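Local structure of putative hemin transport system, substrate-binding protein (Burkholderia cenocepacia J2315, 5GIZ) at residues T40-D43 with A44-R47; A83-G87 with A88-V92; A174-Y178 with A179-N183. The protein binds heme in the periplasm and probably delivers it to a membrane transporter for uptake into the cell. All coordinates share one frame; numbering follows the deposited sequence.

Contact 1 (T40-D43 with A44-R47)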
ATOM      1  N   THR A  40       8.715  -4.961   3.819  1.00 12.63           N
ATOM      2  CA  THR A  40       9.917  -5.079   3.012  1.00 12.85           C
ATOM      3  C   THR A  40      10.671  -3.788   2.810  1.00 12.62           C
ATOM      4  O   THR A  40      11.674  -3.789   2.153  1.00 14.23           O
ATOM      5  CB  THR A  40       9.604  -5.635   1.653  1.00 13.37           C
ATOM      6  OG1 THR A  40       8.741  -4.710   0.996  1.00 13.23           O
ATOM      7  CG2 THR A  40       8.914  -6.960   1.772  1.00 14.02           C
ATOM      8  N   TYR A  41      10.184  -2.674   3.353  1.00 11.95           N
ATOM      9  CA  TYR A  41      10.780  -1.350   3.206  1.00 12.11           C
ATOM     10  C   TYR A  41      10.821  -0.625   4.540  1.00 12.12           C
ATOM     11  O   TYR A  41       9.858  -0.637   5.275  1.00 11.50           O
ATOM     12  CB  TYR A  41       9.957  -0.504   2.195  1.00 12.48           C
ATOM     13  CG  TYR A  41      10.740   0.681   1.740  1.00 12.88           C
ATOM     14  CD1 TYR A  41      10.679   1.886   2.426  1.00 13.01           C
ATOM     15  CD2 TYR A  41      11.586   0.605   0.667  1.00 14.03           C
ATOM     16  CE1 TYR A  41      11.431   2.990   2.060  1.00 14.29           C
ATOM     17  CE2 TYR A  41      12.366   1.688   0.306  1.00 14.62           C
ATOM     18  CZ  TYR A  41      12.305   2.855   1.030  1.00 15.39           C
ATOM     19  OH  TYR A  41      13.048   3.961   0.677  1.00 17.52           O
ATOM     20  N   PRO A  42      11.906   0.094   4.871  1.00 11.94           N
ATOM     21  CA  PRO A  42      13.180   0.176   4.165  1.00 12.78           C
ATOM     22  C   PRO A  42      14.026  -1.075   4.424  1.00 12.49           C
ATOM     23  O   PRO A  42      13.501  -2.122   4.828  1.00 11.83           O
ATOM     24  CB  PRO A  42      13.793   1.422   4.772  1.00 12.49           C
ATOM     25  CG  PRO A  42      13.277   1.434   6.201  1.00 12.64           C
ATOM     26  CD  PRO A  42      11.931   0.792   6.183  1.00 12.48           C
ATOM     27  N   ASP A  43      15.329  -1.014   4.180  1.00 14.58           N
ATOM     28  CA  ASP A  43      16.169  -2.238   4.371  1.00 15.51           C
ATOM     29  C   ASP A  43      16.100  -2.803   5.796  1.00 15.06           C
ATOM     30  O   ASP A  43      16.086  -4.005   5.996  1.00 15.20           O
ATOM     31  CB  ASP A  43      17.632  -1.956   4.063  1.00 17.49           C
ATOM     32  CG  ASP A  43      17.906  -1.787   2.588  1.00 20.24           C
ATOM     33  OD1 ASP A  43      17.064  -2.186   1.744  1.00 22.03           O
ATOM     34  OD2 ASP A  43      18.997  -1.235   2.247  1.00 24.65           O
ATOM     35  N   ALA A  44      15.922  -1.926   6.788  1.00 15.92           N
ATOM     36  CA  ALA A  44      15.777  -2.374   8.168  1.00 15.38           C
ATOM     37  C   ALA A  44      14.540  -3.240   8.402  1.00 16.76           C
ATOM     38  O   ALA A  44      14.519  -4.094   9.302  1.00 16.91           O
ATOM     39  CB  ALA A  44      15.711  -1.154   9.113  1.00 15.74           C
ATOM     40  N   ALA A  45      13.479  -3.009   7.621  1.00 15.63           N
ATOM     41  CA  ALA A  45      12.262  -3.804   7.741  1.00 16.48           C
ATOM     42  C   ALA A  45      12.460  -5.170   7.129  1.00 17.49           C
ATOM     43  O   ALA A  45      12.028  -6.212   7.665  1.00 15.95           O
ATOM     44  CB  ALA A  45      11.070  -3.087   7.045  1.00 16.75           C
ATOM     45  N   LYS A  46      13.062  -5.157   5.941  1.00 17.38           N
ATOM     46  CA  LYS A  46      13.328  -6.377   5.217  1.00 20.09           C
ATOM     47  C   LYS A  46      14.135  -7.398   6.041  1.00 19.02           C
ATOM     48  O   LYS A  46      13.791  -8.587   6.009  1.00 20.42           O
ATOM     49  CB  LYS A  46      14.002  -6.067   3.861  1.00 22.89           C
ATOM     50  CG  LYS A  46      14.100  -7.295   2.973  1.00 27.35           C
ATOM     51  CD  LYS A  46      14.733  -6.991   1.614  1.00 31.31           C
ATOM     52  CE  LYS A  46      13.872  -6.076   0.752  1.00 35.14           C
ATOM     53  NZ  LYS A  46      14.451  -4.705   0.695  1.00 37.18           N
ATOM     54  N   ARG A  47      15.104  -6.901   6.823  1.00 18.75           N
ATOM     55  CA  ARG A  47      15.905  -7.636   7.819  1.00 20.71           C
ATOM     56  C   ARG A  47      15.158  -8.301   9.008  1.00 19.40           C
ATOM     57  O   ARG A  47      15.685  -9.203   9.635  1.00 18.22           O
ATOM     58  CB  ARG A  47      16.896  -6.667   8.527  1.00 24.42           C
ATOM     59  CG  ARG A  47      18.085  -6.261   7.670  1.00 27.53           C
ATOM     60  CD  ARG A  47      19.261  -5.825   8.528  1.00 30.46           C
ATOM     61  NE  ARG A  47      19.122  -4.524   9.168  1.00 32.07           N
ATOM     62  CZ  ARG A  47      19.297  -3.338   8.569  1.00 31.26           C
ATOM     63  NH1 ARG A  47      19.581  -3.245   7.278  1.00 35.18           N
ATOM     64  NH2 ARG A  47      19.168  -2.232   9.277  1.00 35.46           N
TER
HETATM   65  O   HOH W   1      14.252  -1.896   1.247  1.00 31.43           O
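The carbonyl oxygen of Pro-42, the N-cap residue of the short helix 43-46, receives two backbone bonds, from Ala-45 N at 2.9 Å and from Lys-46 N at 3.3 Å, and Arg-47 N continues the pattern onto Asp-43 O at 3.2 Å. A cis peptide before Pro-42 turns the chain into this helix start. The proline ring sets CD 4.1 Å from Ala-45 CB, and both residues, with Ala-44, rest on Phe-20 of helix 13-23. Lys-46 curls back over the turn: CG leaves anti to the backbone N (chi1 -171°), and bends at chi3 and chi4 return NZ to Thr-40 O, to which it gives a weak hydrogen bond of 3.3 Å. Asp-43 runs side by side with this lysine, pointing the same way, and its OD1 forms a long salt bridge with Lys-46 NZ at 3.8 Å. A water bridges the pair, donating to Asp-43 OD1 at 2.9 Å and accepting weakly from the ammonium group. Arg-47, bent at chi3, lays a face of its guanidinium over the first turn, above Ala-44 CA and Asp-43 O, while its CG sits 3.4 Å from Asp-43 O.

Contact 2 (A83-G87 with A88-V92)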
ATOM      1  N   ALA A  83      -6.152 -13.135  18.722  1.00 24.69           N
ATOM      2  CA  ALA A  83      -6.678 -13.433  20.027  1.00 24.82           C
ATOM      3  C   ALA A  83      -5.652 -14.195  20.892  1.00 24.39           C
ATOM      4  O   ALA A  83      -5.558 -13.942  22.099  1.00 25.23           O
ATOM      5  CB  ALA A  83      -7.961 -14.221  19.875  1.00 24.99           C
ATOM      6  N   GLN A  84      -4.926 -15.145  20.299  1.00 25.16           N
ATOM      7  CA  GLN A  84      -3.895 -15.877  21.027  1.00 25.75           C
ATOM      8  C   GLN A  84      -2.787 -14.929  21.532  1.00 24.87           C
ATOM      9  O   GLN A  84      -2.280 -15.093  22.650  1.00 24.41           O
ATOM     10  CB  GLN A  84      -3.291 -17.000  20.169  1.00 27.49           C
ATOM     11  CG  GLN A  84      -2.365 -17.919  20.944  1.00 30.26           C
ATOM     12  CD  GLN A  84      -1.803 -19.081  20.120  1.00 31.92           C
ATOM     13  OE1 GLN A  84      -2.321 -19.419  19.049  1.00 33.26           O
ATOM     14  NE2 GLN A  84      -0.724 -19.682  20.617  1.00 34.03           N
ATOM     15  N   VAL A  85      -2.429 -13.929  20.724  1.00 22.85           N
ATOM     16  CA  VAL A  85      -1.379 -12.976  21.137  1.00 22.00           C
ATOM     17  C   VAL A  85      -1.826 -12.084  22.294  1.00 22.17           C
ATOM     18  O   VAL A  85      -1.096 -11.888  23.304  1.00 21.84           O
ATOM     19  CB  VAL A  85      -0.910 -12.117  19.932  1.00 20.18           C
ATOM     20  CG1 VAL A  85       0.027 -10.965  20.362  1.00 20.06           C
ATOM     21  CG2 VAL A  85      -0.246 -12.998  18.874  1.00 19.78           C
ATOM     22  N   LYS A  86      -3.057 -11.586  22.203  1.00 23.18           N
ATOM     23  CA  LYS A  86      -3.614 -10.794  23.266  1.00 23.50           C
ATOM     24  C   LYS A  86      -3.748 -11.644  24.527  1.00 23.76           C
ATOM     25  O   LYS A  86      -3.462 -11.177  25.623  1.00 23.97           O
ATOM     26  CB  LYS A  86      -4.990 -10.271  22.850  1.00 24.33           C
ATOM     27  CG  LYS A  86      -4.931  -9.112  21.841  1.00 24.73           C
ATOM     28  CD  LYS A  86      -6.338  -8.645  21.517  1.00 26.80           C
ATOM     29  CE  LYS A  86      -6.373  -7.635  20.396  1.00 28.20           C
ATOM     30  NZ  LYS A  86      -7.752  -7.476  19.843  1.00 30.38           N
ATOM     31  N   GLY A  87      -4.146 -12.904  24.363  1.00 24.57           N
ATOM     32  CA  GLY A  87      -4.312 -13.807  25.492  1.00 26.59           C
ATOM     33  C   GLY A  87      -3.042 -14.154  26.236  1.00 26.52           C
ATOM     34  O   GLY A  87      -3.096 -14.631  27.386  1.00 28.08           O
ATOM     35  N   ALA A  88      -1.889 -13.949  25.597  1.00 25.69           N
ATOM     36  CA  ALA A  88      -0.573 -14.155  26.232  1.00 25.98           C
ATOM     37  C   ALA A  88      -0.110 -12.895  26.974  1.00 26.81           C
ATOM     38  O   ALA A  88       1.004 -12.845  27.519  1.00 29.39           O
ATOM     39  CB  ALA A  88       0.465 -14.537  25.184  1.00 25.07           C
ATOM     40  N   GLY A  89      -0.930 -11.864  26.957  1.00 27.26           N
ATOM     41  CA  GLY A  89      -0.662 -10.641  27.698  1.00 27.25           C
ATOM     42  C   GLY A  89       0.033  -9.555  26.923  1.00 26.81           C
ATOM     43  O   GLY A  89       0.407  -8.527  27.477  1.00 28.03           O
ATOM     44  N   VAL A  90       0.135  -9.744  25.605  1.00 23.46           N
ATOM     45  CA  VAL A  90       0.798  -8.760  24.745  1.00 22.27           C
ATOM     46  C   VAL A  90      -0.237  -7.718  24.323  1.00 22.52           C
ATOM     47  O   VAL A  90      -1.336  -8.066  23.908  1.00 24.39           O
ATOM     48  CB  VAL A  90       1.410  -9.466  23.516  1.00 20.87           C
ATOM     49  CG1 VAL A  90       2.088  -8.461  22.597  1.00 19.78           C
ATOM     50  CG2 VAL A  90       2.403 -10.524  23.949  1.00 21.11           C
ATOM     51  N   THR A  91       0.145  -6.459  24.413  1.00 21.59           N
ATOM     52  CA  THR A  91      -0.652  -5.346  23.935  1.00 21.70           C
ATOM     53  C   THR A  91      -0.638  -5.333  22.411  1.00 19.92           C
ATOM     54  O   THR A  91       0.417  -5.356  21.778  1.00 19.24           O
ATOM     55  CB  THR A  91      -0.118  -3.988  24.461  1.00 23.08           C
ATOM     56  OG1 THR A  91      -0.204  -4.015  25.909  1.00 24.91           O
ATOM     57  CG2 THR A  91      -0.927  -2.765  23.895  1.00 23.69           C
ATOM     58  N   VAL A  92      -1.816  -5.250  21.817  1.00 20.02           N
ATOM     59  CA  VAL A  92      -1.940  -5.201  20.392  1.00 19.76           C
ATOM     60  C   VAL A  92      -2.748  -3.935  20.101  1.00 19.92           C
ATOM     61  O   VAL A  92      -3.912  -3.785  20.583  1.00 21.70           O
ATOM     62  CB  VAL A  92      -2.670  -6.419  19.817  1.00 20.82           C
ATOM     63  CG1 VAL A  92      -2.901  -6.247  18.336  1.00 21.49           C
ATOM     64  CG2 VAL A  92      -1.949  -7.725  20.114  1.00 20.36           C
TER
HETATM   65  O   HOH W   2      -2.907  -8.476  26.240  1.00 32.25           O
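Val-85 meets the returning chain with a single methyl: its CG1 lies 3.8 Å from Val-90 CB and equally 3.8 Å from Val-92 CG2. With chi1 at 171°, that methyl stands anti to the backbone N and reaches into the angle between the two valines, crossing the Val-92 side chain at about a right angle. The aliphatic part of Lys-86 comes across Val-92 in the same perpendicular way, its CG 3.7 Å from Val-92 CG2 and its CE 3.9 Å from Val-92 CB. Since the lysine is extended beyond CG, its methylenes run past the valine. What brings these side chains together is the Schellman motif that ends helix 79-87. Gly-89, with phi at 94°, turns the backbone back, so that Gly-89 N bonds Lys-86 O at 2.9 Å, from above the carbonyl plane, and Val-90 N reaches Val-85 O in a weak bond of 3.4 Å. Ala-88 N also gives a bond to Val-85 O and a weak one to Gln-84 O. A water donates to Lys-86 O at 2.8 Å and, weakly, to Val-90 O, linking the last helical turn to the outgoing chain. Farther out, Leu-63 of helix 59-64 touches Ala-88 and Val-90. Backbone bonds between Thr-91 and Val-70 set strand 91-94 beside strand 69-72, completing a beta-alpha-beta unit at the edge of the parallel sheet, where Val-90 and Val-92 both lean on Val-70.

Contact 3 (A174-Y178 with A179-N183). With SO4 (sulfate ion), chain C.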
ATOM      1  N   ALA A 174      -8.074   4.933  -4.893  1.00 10.57           N
ATOM      2  CA  ALA A 174      -7.651   6.170  -4.273  1.00 10.51           C
ATOM      3  C   ALA A 174      -6.386   6.718  -4.927  1.00  9.94           C
ATOM      4  O   ALA A 174      -6.267   7.890  -5.207  1.00  9.71           O
ATOM      5  CB  ALA A 174      -7.424   5.967  -2.786  1.00 10.80           C
ATOM      6  N   MET A 175      -5.447   5.833  -5.222  1.00  9.71           N
ATOM      7  CA  MET A 175      -4.193   6.285  -5.824  1.00  9.68           C
ATOM      8  C   MET A 175      -4.365   6.844  -7.244  1.00  8.97           C
ATOM      9  O   MET A 175      -3.824   7.902  -7.596  1.00  8.98           O
ATOM     10  CB  MET A 175      -3.141   5.201  -5.840  1.00  9.76           C
ATOM     11  CG  MET A 175      -2.662   4.804  -4.467  1.00  9.87           C
ATOM     12  SD  MET A 175      -1.822   6.116  -3.565  1.00 10.56           S
ATOM     13  CE  MET A 175      -0.332   6.340  -4.550  1.00 10.85           C
ATOM     14  N   ILE A 176      -5.217   6.182  -7.993  1.00  9.44           N
ATOM     15  CA  ILE A 176      -5.542   6.599  -9.360  1.00  9.51           C
ATOM     16  C   ILE A 176      -6.156   8.003  -9.303  1.00  9.66           C
ATOM     17  O   ILE A 176      -5.751   8.902 -10.037  1.00  9.35           O
ATOM     18  CB  ILE A 176      -6.500   5.616  -9.979  1.00  9.43           C
ATOM     19  CG1 ILE A 176      -5.737   4.335 -10.383  1.00  9.45           C
ATOM     20  CG2 ILE A 176      -7.195   6.204 -11.191  1.00  9.70           C
ATOM     21  CD1 ILE A 176      -6.642   3.192 -10.688  1.00 10.42           C
ATOM     22  N   ARG A 177      -7.107   8.224  -8.381  1.00 10.08           N
ATOM     23  CA  ARG A 177      -7.677   9.551  -8.240  1.00 11.06           C
ATOM     24  C   ARG A 177      -6.718  10.596  -7.694  1.00 10.80           C
ATOM     25  O   ARG A 177      -6.700  11.743  -8.197  1.00 11.73           O
ATOM     26  CB  ARG A 177      -8.894   9.505  -7.349  1.00 12.01           C
ATOM     27  CG  ARG A 177     -10.061   8.835  -8.064  1.00 13.93           C
ATOM     28  CD  ARG A 177     -11.323   8.810  -7.179  1.00 15.65           C
ATOM     29  NE  ARG A 177     -11.201   7.850  -6.096  1.00 17.27           N
ATOM     30  CZ  ARG A 177     -11.204   8.114  -4.795  1.00 18.20           C
ATOM     31  NH1 ARG A 177     -11.386   9.353  -4.343  1.00 20.95           N
ATOM     32  NH2 ARG A 177     -11.063   7.100  -3.938  1.00 17.81           N
ATOM     33  N   TYR A 178      -5.837  10.248  -6.756  1.00 10.23           N
ATOM     34  CA  TYR A 178      -4.849  11.217  -6.302  1.00 10.27           C
ATOM     35  C   TYR A 178      -3.876  11.670  -7.412  1.00 10.49           C
ATOM     36  O   TYR A 178      -3.364  12.783  -7.394  1.00 11.04           O
ATOM     37  CB  TYR A 178      -4.039  10.670  -5.125  1.00 10.23           C
ATOM     38  CG  TYR A 178      -4.765  10.664  -3.797  1.00 10.65           C
ATOM     39  CD1 TYR A 178      -5.492  11.787  -3.366  1.00 11.00           C
ATOM     40  CD2 TYR A 178      -4.656   9.582  -2.920  1.00 11.36           C
ATOM     41  CE1 TYR A 178      -6.083  11.821  -2.121  1.00 11.43           C
ATOM     42  CE2 TYR A 178      -5.248   9.614  -1.691  1.00 12.18           C
ATOM     43  CZ  TYR A 178      -5.950  10.737  -1.274  1.00 11.97           C
ATOM     44  OH  TYR A 178      -6.582  10.775  -0.007  1.00 13.43           O
ATOM     45  N   ALA A 179      -3.615  10.763  -8.349  1.00 10.26           N
ATOM     46  CA  ALA A 179      -2.732  11.067  -9.444  1.00 10.48           C
ATOM     47  C   ALA A 179      -3.422  11.799 -10.585  1.00 10.92           C
ATOM     48  O   ALA A 179      -2.774  11.970 -11.632  1.00 11.76           O
ATOM     49  CB  ALA A 179      -2.053   9.818  -9.944  1.00 10.12           C
ATOM     50  N   GLY A 180      -4.670  12.228 -10.419  1.00 10.97           N
ATOM     51  CA  GLY A 180      -5.347  13.043 -11.429  1.00 11.57           C
ATOM     52  C   GLY A 180      -6.062  12.223 -12.471  1.00 11.88           C
ATOM     53  O   GLY A 180      -6.412  12.750 -13.527  1.00 13.26           O
ATOM     54  N   ALA A 181      -6.267  10.945 -12.218  1.00 11.14           N
ATOM     55  CA  ALA A 181      -6.918  10.057 -13.147  1.00 11.35           C
ATOM     56  C   ALA A 181      -8.252   9.550 -12.609  1.00 11.74           C
ATOM     57  O   ALA A 181      -8.679   9.969 -11.531  1.00 11.96           O
ATOM     58  CB  ALA A 181      -5.990   8.911 -13.485  1.00 11.16           C
ATOM     59  N   ARG A 182      -8.917   8.685 -13.361  1.00 12.59           N
ATOM     60  CA  ARG A 182     -10.211   8.098 -12.970  0.60 13.79           C
ATOM     61  C   ARG A 182     -10.108   6.580 -13.033  1.00 12.69           C
ATOM     62  O   ARG A 182      -9.499   6.036 -13.946  1.00 12.14           O
ATOM     63  CB  ARG A 182     -11.286   8.561 -13.964  0.60 15.91           C
ATOM     64  CG  ARG A 182     -12.741   8.385 -13.551  0.60 19.25           C
ATOM     65  CD  ARG A 182     -13.624   8.984 -14.656  0.60 22.12           C
ATOM     66  NE  ARG A 182     -15.061   8.913 -14.413  0.60 28.35           N
ATOM     67  CZ  ARG A 182     -15.972   9.587 -15.121  0.60 29.28           C
ATOM     68  NH1 ARG A 182     -15.603  10.388 -16.122  0.60 32.96           N
ATOM     69  NH2 ARG A 182     -17.262   9.473 -14.822  0.60 32.58           N
ATOM     70  N   ASN A 183     -10.721   5.874 -12.099  1.00 12.68           N
ATOM     71  CA  ASN A 183     -10.764   4.435 -12.168  1.00 12.56           C
ATOM     72  C   ASN A 183     -11.641   4.000 -13.327  1.00 13.80           C
ATOM     73  O   ASN A 183     -12.823   4.408 -13.409  1.00 15.33           O
ATOM     74  CB  ASN A 183     -11.223   3.858 -10.821  1.00 12.50           C
ATOM     75  CG  ASN A 183     -11.014   2.361 -10.725  1.00 12.35           C
ATOM     76  OD1 ASN A 183     -10.751   1.683 -11.719  1.00 11.97           O
ATOM     77  ND2 ASN A 183     -11.122   1.796  -9.500  1.00 12.13           N
TER
HETATM   78  S   SO4 C 401      -9.144  12.992  -0.013  1.00 16.34           S
HETATM   79  O1  SO4 C 401      -7.977  12.772   0.767  1.00 17.20           O
HETATM   80  O2  SO4 C 401     -10.265  13.589   0.780  1.00 18.44           O
HETATM   81  O3  SO4 C 401      -8.862  13.817  -1.195  1.00 23.44           O
HETATM   82  O4  SO4 C 401      -9.737  11.805  -0.541  1.00 23.17           O
HETATM   83  O   HOH W   3      -8.591  12.434 -10.120  1.00 25.33           O
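Arg-177 CA makes a CA-H...O contact with Ala-181 O, at 3.5 Å and with an angle of 165° at the hydrogen, across the turn that ends helix 171-178. A water bridges the same two residues, donating to Arg-177 O and to Ala-181 O, each at 2.8 Å. The turn is a Schellman motif with Gly-180, at a phi of 88°, as its C-prime residue: Ala-181 N bonds Ile-176 O at 3.0 Å, and Gly-180 N bonds Arg-177 O from well above the carbonyl plane. Ala-179 N keeps the helical bond to Met-175 O. Within the turn, Ile-176 CG2, which stands anti to the backbone N, presses on the backbone at Arg-182 C (3.5 Å) and on Ala-181 CB (3.7 Å). Ile-176 and Ala-181 also both touch Val-152, so the reversal delivers strand 182-183 alongside strand 151-159, where Arg-182 makes backbone hydrogen bonds with Pro-150 and Val-152. One carboxylate serves both arms: Asp-173 forms a salt bridge with Arg-177 NH2 and accepts a hydrogen bond from Asn-183 ND2. Tyr-178 meets Trp-132 edge-to-face and gives a hydrogen bond from OH to O1 of a sulfate, probably from the crystallisation liquor, at 2.6 Å, the oxygen lying near the ring plane. Arg-136 NH2 is hydrogen-bonded to the same sulfate. The tyrosine hydroxyl is thus held twice, accepting from Val-101 N while its own proton goes to the anion; both partners would probably polarise the O-H in the same sense, consistent with the short bond.

How the contacts relate
The three contacts follow one another along the chain without touching. Contacts 1 and 2 have centres about 25 Å apart; contact 3 lies on the opposite side of the chain's centre from both, about 28 Å and 38 Å away, centre to centre. Contacts 2 and 3 belong to different sheets, the four-stranded parallel one and the mixed one, in keeping with a two-lobed heme-binding protein whose cleft lies between the lobes. Contacts 1 and 3 flank heme-binding residues: Thr-40 is about 6 Å from Thr-37, and Met-175 about 5 Å from Ala-171, side chain to side chain. Contact 2 is more remote, Val-92 lying about 12 Å from Gln-54. No heme is bound here.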